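Local coordinates for PnpC (PDB 3N9T), which is a hydroxyquinol 1,2-dioxygenase, a ferric-iron enzyme of the intradiol ring-cleavage family that probably opens the aromatic ring of hydroxyquinol, at residues A99-V104 with K252-V257; P129-G134 with Y278-Y283; V151-D156 with I186-P191. One frame throughout, in Å; residues are numbered along the deposited sequence.

Interaction 1: A99-V104 with K252-V257; sequences ATETTV and KGSLQV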
loop_
_atom_site.group_PDB
_atom_site.type_symbol
_atom_site.label_atom_id
_atom_site.label_comp_id
_atom_site.label_asym_id
_atom_site.label_seq_id
_atom_site.Cartn_x
_atom_site.Cartn_y
_atom_site.Cartn_z
ATOM N N ALA A 99 -28.249 2.162 -19.591
ATOM C CA ALA A 99 -27.013 2.462 -20.350
ATOM C C ALA A 99 -26.039 1.280 -20.205
ATOM O O ALA A 99 -26.055 0.532 -19.190
ATOM C CB ALA A 99 -26.371 3.776 -19.879
ATOM N N THR A 100 -25.225 1.035 -21.239
ATOM C CA THR A 100 -24.285 -0.067 -21.102
ATOM C C THR A 100 -23.350 0.137 -19.911
ATOM O O THR A 100 -22.859 1.223 -19.731
ATOM C CB THR A 100 -23.427 -0.280 -22.389
ATOM O OG1 THR A 100 -24.327 -0.381 -23.484
ATOM C CG2 THR A 100 -22.605 -1.560 -22.264
ATOM N N GLU A 101 -23.125 -0.913 -19.117
ATOM C CA GLU A 101 -22.186 -0.877 -17.987
ATOM C C GLU A 101 -20.740 -0.629 -18.423
ATOM O O GLU A 101 -20.321 -0.967 -19.561
ATOM C CB GLU A 101 -22.292 -2.195 -17.186
ATOM C CG GLU A 101 -23.677 -2.310 -16.495
ATOM C CD GLU A 101 -23.813 -3.475 -15.531
ATOM O OE1 GLU A 101 -24.125 -4.609 -15.986
ATOM O OE2 GLU A 101 -23.683 -3.238 -14.307
ATOM N N THR A 102 -19.986 0.014 -17.553
ATOM C CA THR A 102 -18.620 0.357 -17.883
ATOM C C THR A 102 -17.601 -0.664 -17.305
ATOM O O THR A 102 -17.935 -1.521 -16.490
ATOM C CB THR A 102 -18.280 1.736 -17.289
ATOM O OG1 THR A 102 -18.290 1.640 -15.854
ATOM C CG2 THR A 102 -19.258 2.792 -17.777
ATOM N N THR A 103 -16.352 -0.565 -17.739
ATOM C CA THR A 103 -15.236 -1.277 -17.104
ATOM C C THR A 103 -14.006 -0.367 -17.169
ATOM O O THR A 103 -14.044 0.727 -17.791
ATOM C CB THR A 103 -14.825 -2.514 -17.919
ATOM O OG1 THR A 103 -14.290 -2.067 -19.199
ATOM C CG2 THR A 103 -16.036 -3.454 -18.141
ATOM N N VAL A 104 -12.916 -0.783 -16.520
ATOM C CA VAL A 104 -11.630 -0.135 -16.788
ATOM C C VAL A 104 -11.227 -0.193 -18.261
ATOM O O VAL A 104 -11.661 -1.062 -19.025
ATOM C CB VAL A 104 -10.473 -0.745 -15.970
ATOM C CG1 VAL A 104 -10.612 -0.389 -14.491
ATOM C CG2 VAL A 104 -10.363 -2.307 -16.243
ATOM N N LYS A 252 -19.100 -8.348 -16.032
ATOM C CA LYS A 252 -20.452 -8.134 -15.532
ATOM C C LYS A 252 -21.454 -8.915 -16.409
ATOM O O LYS A 252 -21.217 -9.090 -17.587
ATOM C CB LYS A 252 -20.774 -6.646 -15.553
ATOM C CG LYS A 252 -19.805 -5.814 -14.671
ATOM C CD LYS A 252 -20.046 -4.279 -14.831
ATOM C CE LYS A 252 -19.058 -3.517 -13.925
ATOM N NZ LYS A 252 -19.263 -2.037 -14.024
ATOM N N GLY A 253 -22.538 -9.421 -15.816
ATOM C CA GLY A 253 -23.573 -10.168 -16.535
ATOM C C GLY A 253 -24.004 -9.582 -17.881
ATOM O O GLY A 253 -23.981 -10.297 -18.863
ATOM N N SER A 254 -24.308 -8.275 -17.952
ATOM C CA SER A 254 -24.794 -7.662 -19.161
ATOM C C SER A 254 -23.731 -7.474 -20.284
ATOM O O SER A 254 -24.112 -7.165 -21.428
ATOM C CB SER A 254 -25.407 -6.307 -18.825
ATOM O OG SER A 254 -24.375 -5.369 -18.455
ATOM N N LEU A 255 -22.443 -7.657 -19.971
ATOM C CA LEU A 255 -21.345 -7.435 -20.979
ATOM C C LEU A 255 -20.919 -8.738 -21.666
ATOM O O LEU A 255 -19.860 -8.801 -22.319
ATOM C CB LEU A 255 -20.115 -6.842 -20.243
ATOM C CG LEU A 255 -20.426 -5.478 -19.599
ATOM C CD1 LEU A 255 -19.155 -4.922 -18.913
ATOM C CD2 LEU A 255 -20.960 -4.472 -20.646
ATOM N N GLN A 256 -21.686 -9.810 -21.458
ATOM C CA GLN A 256 -21.383 -11.077 -22.053
ATOM C C GLN A 256 -22.144 -11.104 -23.373
ATOM O O GLN A 256 -23.247 -10.548 -23.525
ATOM C CB GLN A 256 -21.864 -12.238 -21.166
ATOM C CG GLN A 256 -21.352 -12.170 -19.761
ATOM C CD GLN A 256 -21.783 -13.331 -18.900
ATOM O OE1 GLN A 256 -22.325 -14.347 -19.388
ATOM N NE2 GLN A 256 -21.484 -13.216 -17.609
ATOM N N VAL A 257 -21.538 -11.691 -24.370
ATOM C CA VAL A 257 -22.230 -11.788 -25.646
ATOM C C VAL A 257 -21.866 -13.175 -26.224
ATOM O O VAL A 257 -20.710 -13.614 -26.154
ATOM C CB VAL A 257 -21.804 -10.616 -26.594
ATOM C CG1 VAL A 257 -20.295 -10.754 -27.022
ATOM C CG2 VAL A 257 -22.718 -10.576 -27.751
HETATM O O HOH W 1 -24.920 -7.139 -15.291
HETATM O O HOH W 2 -24.702 -3.239 -19.962
#

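Interaction 2: P129-G134 with Y278-Y283; sequences PALVYG and YKSAYY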
loop_
_atom_site.group_PDB
_atom_site.type_symbol
_atom_site.label_atom_id
_atom_site.label_comp_id
_atom_site.label_asym_id
_atom_site.label_seq_id
_atom_site.Cartn_x
_atom_site.Cartn_y
_atom_site.Cartn_z
ATOM N N PRO A 129 -12.519 -16.723 -37.752
ATOM C CA PRO A 129 -13.188 -15.471 -38.248
ATOM C C PRO A 129 -14.483 -15.193 -37.480
ATOM O O PRO A 129 -15.208 -16.148 -37.128
ATOM C CB PRO A 129 -13.489 -15.814 -39.743
ATOM C CG PRO A 129 -12.245 -16.778 -40.101
ATOM C CD PRO A 129 -12.340 -17.716 -38.853
ATOM N N ALA A 130 -14.764 -13.918 -37.169
ATOM C CA ALA A 130 -16.007 -13.613 -36.463
ATOM C C ALA A 130 -16.544 -12.297 -37.012
ATOM O O ALA A 130 -15.790 -11.428 -37.370
ATOM C CB ALA A 130 -15.748 -13.495 -34.917
ATOM N N LEU A 131 -17.846 -12.161 -37.015
ATOM C CA LEU A 131 -18.444 -10.829 -37.307
ATOM C C LEU A 131 -18.991 -10.324 -35.981
ATOM O O LEU A 131 -19.840 -11.030 -35.372
ATOM C CB LEU A 131 -19.614 -10.989 -38.268
ATOM C CG LEU A 131 -20.407 -9.688 -38.562
ATOM C CD1 LEU A 131 -19.454 -8.594 -39.180
ATOM C CD2 LEU A 131 -21.593 -10.035 -39.488
ATOM N N VAL A 132 -18.510 -9.162 -35.492
ATOM C CA VAL A 132 -19.094 -8.546 -34.286
ATOM C C VAL A 132 -19.898 -7.365 -34.804
ATOM O O VAL A 132 -19.363 -6.494 -35.477
ATOM C CB VAL A 132 -18.001 -8.125 -33.237
ATOM C CG1 VAL A 132 -18.704 -7.347 -32.031
ATOM C CG2 VAL A 132 -17.231 -9.360 -32.715
ATOM N N TYR A 133 -21.194 -7.347 -34.580
ATOM C CA TYR A 133 -22.018 -6.295 -35.156
ATOM C C TYR A 133 -23.147 -5.905 -34.192
ATOM O O TYR A 133 -23.393 -6.587 -33.177
ATOM C CB TYR A 133 -22.583 -6.753 -36.540
ATOM C CG TYR A 133 -23.677 -7.771 -36.482
ATOM C CD1 TYR A 133 -23.458 -9.054 -35.909
ATOM C CD2 TYR A 133 -24.900 -7.540 -37.121
ATOM C CE1 TYR A 133 -24.501 -10.020 -35.851
ATOM C CE2 TYR A 133 -25.936 -8.504 -37.094
ATOM C CZ TYR A 133 -25.713 -9.740 -36.486
ATOM O OH TYR A 133 -26.729 -10.665 -36.450
ATOM N N GLY A 134 -23.842 -4.802 -34.497
ATOM C CA GLY A 134 -24.913 -4.366 -33.586
ATOM C C GLY A 134 -25.233 -2.895 -33.830
ATOM O O GLY A 134 -25.137 -2.414 -34.956
ATOM N N TYR A 278 -19.535 -19.059 -40.072
ATOM C CA TYR A 278 -18.680 -18.101 -39.336
ATOM C C TYR A 278 -19.222 -17.897 -37.950
ATOM O O TYR A 278 -20.359 -18.301 -37.646
ATOM C CB TYR A 278 -18.565 -16.726 -40.087
ATOM C CG TYR A 278 -19.894 -16.011 -40.191
ATOM C CD1 TYR A 278 -20.829 -16.379 -41.138
ATOM C CD2 TYR A 278 -20.213 -14.948 -39.322
ATOM C CE1 TYR A 278 -22.090 -15.713 -41.215
ATOM C CE2 TYR A 278 -21.414 -14.331 -39.371
ATOM C CZ TYR A 278 -22.365 -14.702 -40.340
ATOM O OH TYR A 278 -23.602 -14.052 -40.428
ATOM N N LYS A 279 -18.416 -17.277 -37.092
ATOM C CA LYS A 279 -18.914 -16.933 -35.748
ATOM C C LYS A 279 -19.436 -15.480 -35.678
ATOM O O LYS A 279 -18.841 -14.621 -36.270
ATOM C CB LYS A 279 -17.810 -17.168 -34.705
ATOM C CG LYS A 279 -17.198 -18.603 -34.741
ATOM C CD LYS A 279 -17.941 -19.448 -33.658
ATOM C CE LYS A 279 -17.283 -20.860 -33.495
ATOM N NZ LYS A 279 -17.933 -21.528 -32.299
ATOM N N SER A 280 -20.534 -15.234 -34.951
ATOM C CA SER A 280 -21.153 -13.909 -34.961
ATOM C C SER A 280 -21.596 -13.523 -33.591
ATOM O O SER A 280 -22.280 -14.322 -32.925
ATOM C CB SER A 280 -22.471 -13.908 -35.751
ATOM O OG SER A 280 -22.653 -12.576 -36.183
ATOM N N ALA A 281 -21.285 -12.300 -33.199
ATOM C CA ALA A 281 -21.706 -11.762 -31.898
ATOM C C ALA A 281 -22.424 -10.404 -32.137
ATOM O O ALA A 281 -21.866 -9.508 -32.808
ATOM C CB ALA A 281 -20.502 -11.595 -31.016
ATOM N N TYR A 282 -23.621 -10.279 -31.580
ATOM C CA TYR A 282 -24.496 -9.154 -31.853
ATOM C C TYR A 282 -24.663 -8.380 -30.573
ATOM O O TYR A 282 -25.065 -8.978 -29.550
ATOM C CB TYR A 282 -25.927 -9.622 -32.309
ATOM C CG TYR A 282 -26.854 -8.424 -32.568
ATOM C CD1 TYR A 282 -26.747 -7.689 -33.725
ATOM C CD2 TYR A 282 -27.817 -8.052 -31.620
ATOM C CE1 TYR A 282 -27.552 -6.587 -33.947
ATOM C CE2 TYR A 282 -28.638 -7.006 -31.836
ATOM C CZ TYR A 282 -28.493 -6.259 -32.986
ATOM O OH TYR A 282 -29.269 -5.168 -33.205
ATOM N N TYR A 283 -24.434 -7.072 -30.600
ATOM C CA TYR A 283 -24.581 -6.331 -29.361
ATOM C C TYR A 283 -25.169 -4.930 -29.531
ATOM O O TYR A 283 -24.734 -4.203 -30.418
ATOM C CB TYR A 283 -23.253 -6.283 -28.584
ATOM C CG TYR A 283 -23.447 -5.874 -27.069
ATOM C CD1 TYR A 283 -23.754 -6.837 -26.114
ATOM C CD2 TYR A 283 -23.336 -4.534 -26.654
ATOM C CE1 TYR A 283 -23.936 -6.512 -24.774
ATOM C CE2 TYR A 283 -23.494 -4.190 -25.313
ATOM C CZ TYR A 283 -23.810 -5.189 -24.381
ATOM O OH TYR A 283 -23.949 -4.893 -23.053
HETATM O O HOH W 3 -15.593 -18.672 -38.316
#

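Interaction 3: V151-D156 with I186-P191; sequences VWQTAD and IQTTVP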
loop_
_atom_site.group_PDB
_atom_site.type_symbol
_atom_site.label_atom_id
_atom_site.label_comp_id
_atom_site.label_asym_id
_atom_site.label_seq_id
_atom_site.Cartn_x
_atom_site.Cartn_y
_atom_site.Cartn_z
ATOM N N VAL A 151 -11.888 -0.025 -30.997
ATOM C CA VAL A 151 -11.920 -1.416 -30.477
ATOM C C VAL A 151 -10.532 -1.996 -30.528
ATOM O O VAL A 151 -9.758 -1.654 -31.407
ATOM C CB VAL A 151 -12.894 -2.332 -31.267
ATOM C CG1 VAL A 151 -14.263 -1.723 -31.188
ATOM C CG2 VAL A 151 -12.481 -2.447 -32.779
ATOM N N TRP A 152 -10.237 -2.905 -29.595
ATOM C CA TRP A 152 -8.943 -3.589 -29.590
ATOM C C TRP A 152 -9.108 -4.950 -28.840
ATOM O O TRP A 152 -9.993 -5.127 -27.956
ATOM C CB TRP A 152 -7.830 -2.653 -29.031
ATOM C CG TRP A 152 -7.901 -2.255 -27.556
ATOM C CD1 TRP A 152 -7.148 -2.780 -26.497
ATOM C CD2 TRP A 152 -8.788 -1.258 -26.961
ATOM N NE1 TRP A 152 -7.511 -2.116 -25.296
ATOM C CE2 TRP A 152 -8.492 -1.192 -25.566
ATOM C CE3 TRP A 152 -9.778 -0.391 -27.493
ATOM C CZ2 TRP A 152 -9.214 -0.351 -24.666
ATOM C CZ3 TRP A 152 -10.475 0.451 -26.629
ATOM C CH2 TRP A 152 -10.199 0.445 -25.206
ATOM N N GLN A 153 -8.287 -5.915 -29.216
ATOM C CA GLN A 153 -8.338 -7.250 -28.637
ATOM C C GLN A 153 -6.971 -7.922 -28.824
ATOM O O GLN A 153 -6.164 -7.492 -29.678
ATOM C CB GLN A 153 -9.394 -8.094 -29.347
ATOM C CG GLN A 153 -9.170 -8.386 -30.787
ATOM C CD GLN A 153 -10.209 -9.390 -31.345
ATOM O OE1 GLN A 153 -11.261 -8.977 -31.787
ATOM N NE2 GLN A 153 -9.923 -10.700 -31.273
ATOM N N THR A 154 -6.708 -8.972 -28.039
ATOM C CA THR A 154 -5.438 -9.714 -28.186
ATOM C C THR A 154 -5.471 -10.568 -29.410
ATOM O O THR A 154 -6.546 -10.884 -29.932
ATOM C CB THR A 154 -5.180 -10.708 -27.051
ATOM O OG1 THR A 154 -6.364 -11.484 -26.856
ATOM C CG2 THR A 154 -4.796 -10.025 -25.795
ATOM N N ALA A 155 -4.277 -10.945 -29.888
ATOM C CA ALA A 155 -4.190 -11.958 -30.941
ATOM C C ALA A 155 -4.361 -13.353 -30.290
ATOM O O ALA A 155 -4.518 -13.433 -29.057
ATOM C CB ALA A 155 -2.839 -11.844 -31.627
ATOM N N ASP A 156 -4.350 -14.417 -31.104
ATOM C CA ASP A 156 -4.217 -15.817 -30.614
ATOM C C ASP A 156 -3.097 -15.985 -29.566
ATOM O O ASP A 156 -3.358 -16.545 -28.495
ATOM C CB ASP A 156 -4.031 -16.815 -31.772
ATOM C CG ASP A 156 -5.384 -17.251 -32.442
ATOM O OD1 ASP A 156 -6.492 -16.780 -32.012
ATOM O OD2 ASP A 156 -5.320 -18.075 -33.421
ATOM N N ILE A 186 -17.956 -5.164 -37.532
ATOM C CA ILE A 186 -16.523 -5.333 -37.348
ATOM C C ILE A 186 -16.198 -6.790 -37.721
ATOM O O ILE A 186 -16.742 -7.713 -37.122
ATOM C CB ILE A 186 -16.197 -5.187 -35.827
ATOM C CG1 ILE A 186 -16.521 -3.744 -35.339
ATOM C CG2 ILE A 186 -14.720 -5.567 -35.590
ATOM C CD1 ILE A 186 -16.461 -3.545 -33.792
ATOM N N GLN A 187 -15.297 -7.010 -38.676
ATOM C CA GLN A 187 -14.817 -8.377 -38.896
ATOM C C GLN A 187 -13.511 -8.521 -38.137
ATOM O O GLN A 187 -12.650 -7.638 -38.180
ATOM C CB GLN A 187 -14.626 -8.698 -40.395
ATOM C CG GLN A 187 -15.962 -9.035 -41.124
ATOM C CD GLN A 187 -15.706 -9.476 -42.590
ATOM O OE1 GLN A 187 -15.703 -8.655 -43.508
ATOM N NE2 GLN A 187 -15.460 -10.748 -42.786
ATOM N N THR A 188 -13.387 -9.662 -37.451
ATOM C CA THR A 188 -12.247 -9.925 -36.624
ATOM C C THR A 188 -12.039 -11.435 -36.449
ATOM O O THR A 188 -12.576 -12.265 -37.217
ATOM C CB THR A 188 -12.358 -9.139 -35.284
ATOM O OG1 THR A 188 -11.140 -9.217 -34.538
ATOM C CG2 THR A 188 -13.598 -9.524 -34.406
ATOM N N THR A 189 -11.251 -11.789 -35.447
ATOM C CA THR A 189 -11.235 -13.207 -35.017
ATOM C C THR A 189 -11.805 -13.349 -33.620
ATOM O O THR A 189 -11.851 -12.375 -32.884
ATOM C CB THR A 189 -9.842 -13.787 -35.075
ATOM O OG1 THR A 189 -8.959 -12.984 -34.304
ATOM C CG2 THR A 189 -9.354 -13.941 -36.546
ATOM N N VAL A 190 -12.283 -14.555 -33.271
ATOM C CA VAL A 190 -12.880 -14.759 -31.987
ATOM C C VAL A 190 -11.806 -14.437 -30.946
ATOM O O VAL A 190 -10.692 -14.930 -31.024
ATOM C CB VAL A 190 -13.424 -16.180 -31.785
ATOM C CG1 VAL A 190 -13.979 -16.317 -30.375
ATOM C CG2 VAL A 190 -14.472 -16.522 -32.827
ATOM N N PRO A 191 -12.111 -13.540 -30.003
ATOM C CA PRO A 191 -11.086 -13.231 -28.966
ATOM C C PRO A 191 -10.746 -14.503 -28.153
ATOM O O PRO A 191 -11.622 -15.363 -27.963
ATOM C CB PRO A 191 -11.768 -12.187 -28.102
ATOM C CG PRO A 191 -12.820 -11.573 -29.006
ATOM C CD PRO A 191 -13.327 -12.754 -29.845
HETATM O O HOH W 4 -9.705 -16.910 -32.594
#

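Interaction 1: A99-V104 with K252-V257
Glu101 and Ser254 meet where the extended linker between helix 84-91 and strand 129-138 crosses the short 3-10 turn, residues 253-255, that leads into strand 256-262 of the intradiol dioxygenase β-domain. The polar part includes the exposed Ser254 and the partly exposed Glu101 and Lys252. The hydroxyl of Ser254 donates to Glu101, OG to OE1 at 2.6 Å, and meets that oxygen on its anti lone pair, the side turned from OE2. A serine suits the turn because OG, tucked between its own N and carbonyl carbon (chi1 71°), stays close to the backbone, facing the linker. Two waters double the link: one donates to Glu101 OE1 and accepts from Ser254 N, the other accepts from Glu101 N and donates to Ser254 OG.

A second polar link uses backbone. The fully extended chain of Lys252 runs past the glutamate and gives NZ to the carbonyl of Thr102, NZ to O 2.8 Å, tilted 26° from the carbonyl plane. Glu101 OE2 stays 4.6 Å from Lys252 NZ, so the opposite charges probably attract without forming a salt bridge. Val8 of the second subunit packs on both Glu101 and Lys252.

The apolar part is Leu255, a branched side chain able to serve two neighbours. It is buried against Thr233 of strand 231-237 and Tyr283 of strand 278-287, while its two methyls each take one threonine methyl: CD2 rests on Thr100 CG2 at 3.7 Å, and CD1 meets Thr103 CG2 at 3.5 Å, the latter two side chains running in opposite directions.

Interaction 2: P129-G134 with Y278-Y283
Ala281 N donates to Leu131 O (2.9 Å) in the pairing of two parallel strands, 129-134 and 278-283, whose axes differ by only 18° in direction. Three more good backbone bonds alternate across the pair: Leu131 N to Lys279 O, Tyr133 N to Ala281 O and Tyr283 N to Tyr133 O (2.8 Å). The first end is looser, for Lys279 N reaches Pro129 O only weakly at 3.4 Å, and a water bound to Pro129 O makes a similarly weak link to Lys279 N.

On the face carrying Leu131, Tyr133, Ser280 and Tyr282, the two tyrosines form an edge-to-face pair, centroids 5.0 Å apart and planes at 68°. Tyr282 brings CD1 over one face of the Tyr133 ring, toward its rim; Leu131 CD2 lies over the opposite face. Tyr133 CG sits between its own N and carbonyl carbon (chi1 74°), which leaves the ring standing over the neighbouring strand, with CE1 3.2 Å from Ser280 OG. Small Ser280 makes room for that ring. Tyr282 CE1 reaches on to Gly134 CA at 3.5 Å. Gly134 has backbone angles that would drive a CB into the preceding carbonyl and against Tyr283 O.

The next shell fixes these groups. Asp268 and Arg262 bond to Tyr133 OH, Glu284 takes Tyr282 OH, and Lys279 turns away to a salt bridge with Asp261. In the mixed β-sheet of the dioxygenase domain, antiparallel strands 183-189 and 256-262 flank the pair, and Tyr259 packs on Val132 and Ala281.

The chemistry is therefore divided: backbone bonds set the register, while the aromatic rings pack together on one face and keep their hydroxyls for polar partners farther out.

Interaction 3: V151-D156 with I186-P191
Gln153 reaches across from 151-156 to Thr188 and Thr189, and its buried amide is gripped at both ends. Its oxygen accepts a hydrogen bond from the Thr188 hydroxyl, OG1 to OE1 at 2.8 Å, with the donor standing well above the carbonyl plane rather than on a lone pair. Its nitrogen gives a fairly straight bond to the main chain, NE2 to Thr189 O at 3.0 Å (159° at the hydrogen), and that oxygen lies close to the plane of the glutamine amide. Two bonds of opposite polarity fix which way round the amide sits. Glutamine has the length for this: beyond CG the chain is extended (chi2 173°). Thr188 meets it with OG1 opposite its own N (chi1 -171°), turned to the amide. Pro191 packs beside the group, its CG 3.8 Å from Gln153 NE2.

With an alanine in place of Gln153, the Thr188 hydroxyl and Thr189 O would probably lose these partners, and a gap is likely to open beside Pro191.

Farther back in the strands, Val151 CG1 and Ile186 CD1 touch tip to tip at 3.9 Å, branched residues filling the interior together with Phe221 and Tyr176. By contrast, the far end is loose. Exposed Asp156 meets the turn through a single water, which donates to Val190 O at 2.7 Å and to Asp156 OD1 at a long 3.3 Å.

The tight part is consistent with a second shell around the iron of an intradiol dioxygenase: the Gln153 side chain lies about 7 Å from the ferric ion and about 5 Å from the side chain of Tyr160, an iron ligand, while neighbouring Trp152 stacks on the ligand His220.

How the interactions relate
Interactions 2 and 3 are buried, whereas interaction 1 is only partly buried, with polar groups packed on by Val8 of the second subunit. Interaction 2 pairs neighbouring strands, while interaction 3 joins by side chains two strands that are not paired with each other. Strand 129-138 joins interactions 2 and 3 directly, since Ala130 N and Val132 N probably bond to Thr188 O and Ile186 O. Interaction 1 connects to interaction 2 through neighbouring strands 256-262 and 278-287, where Tyr283 OH probably bonds to Ser254 O. Their chemistry follows their place: regular main-chain pairing in interaction 2, a single buried amide near the iron in interaction 3, and charged, water-bridged groups over a leucine in interaction 1.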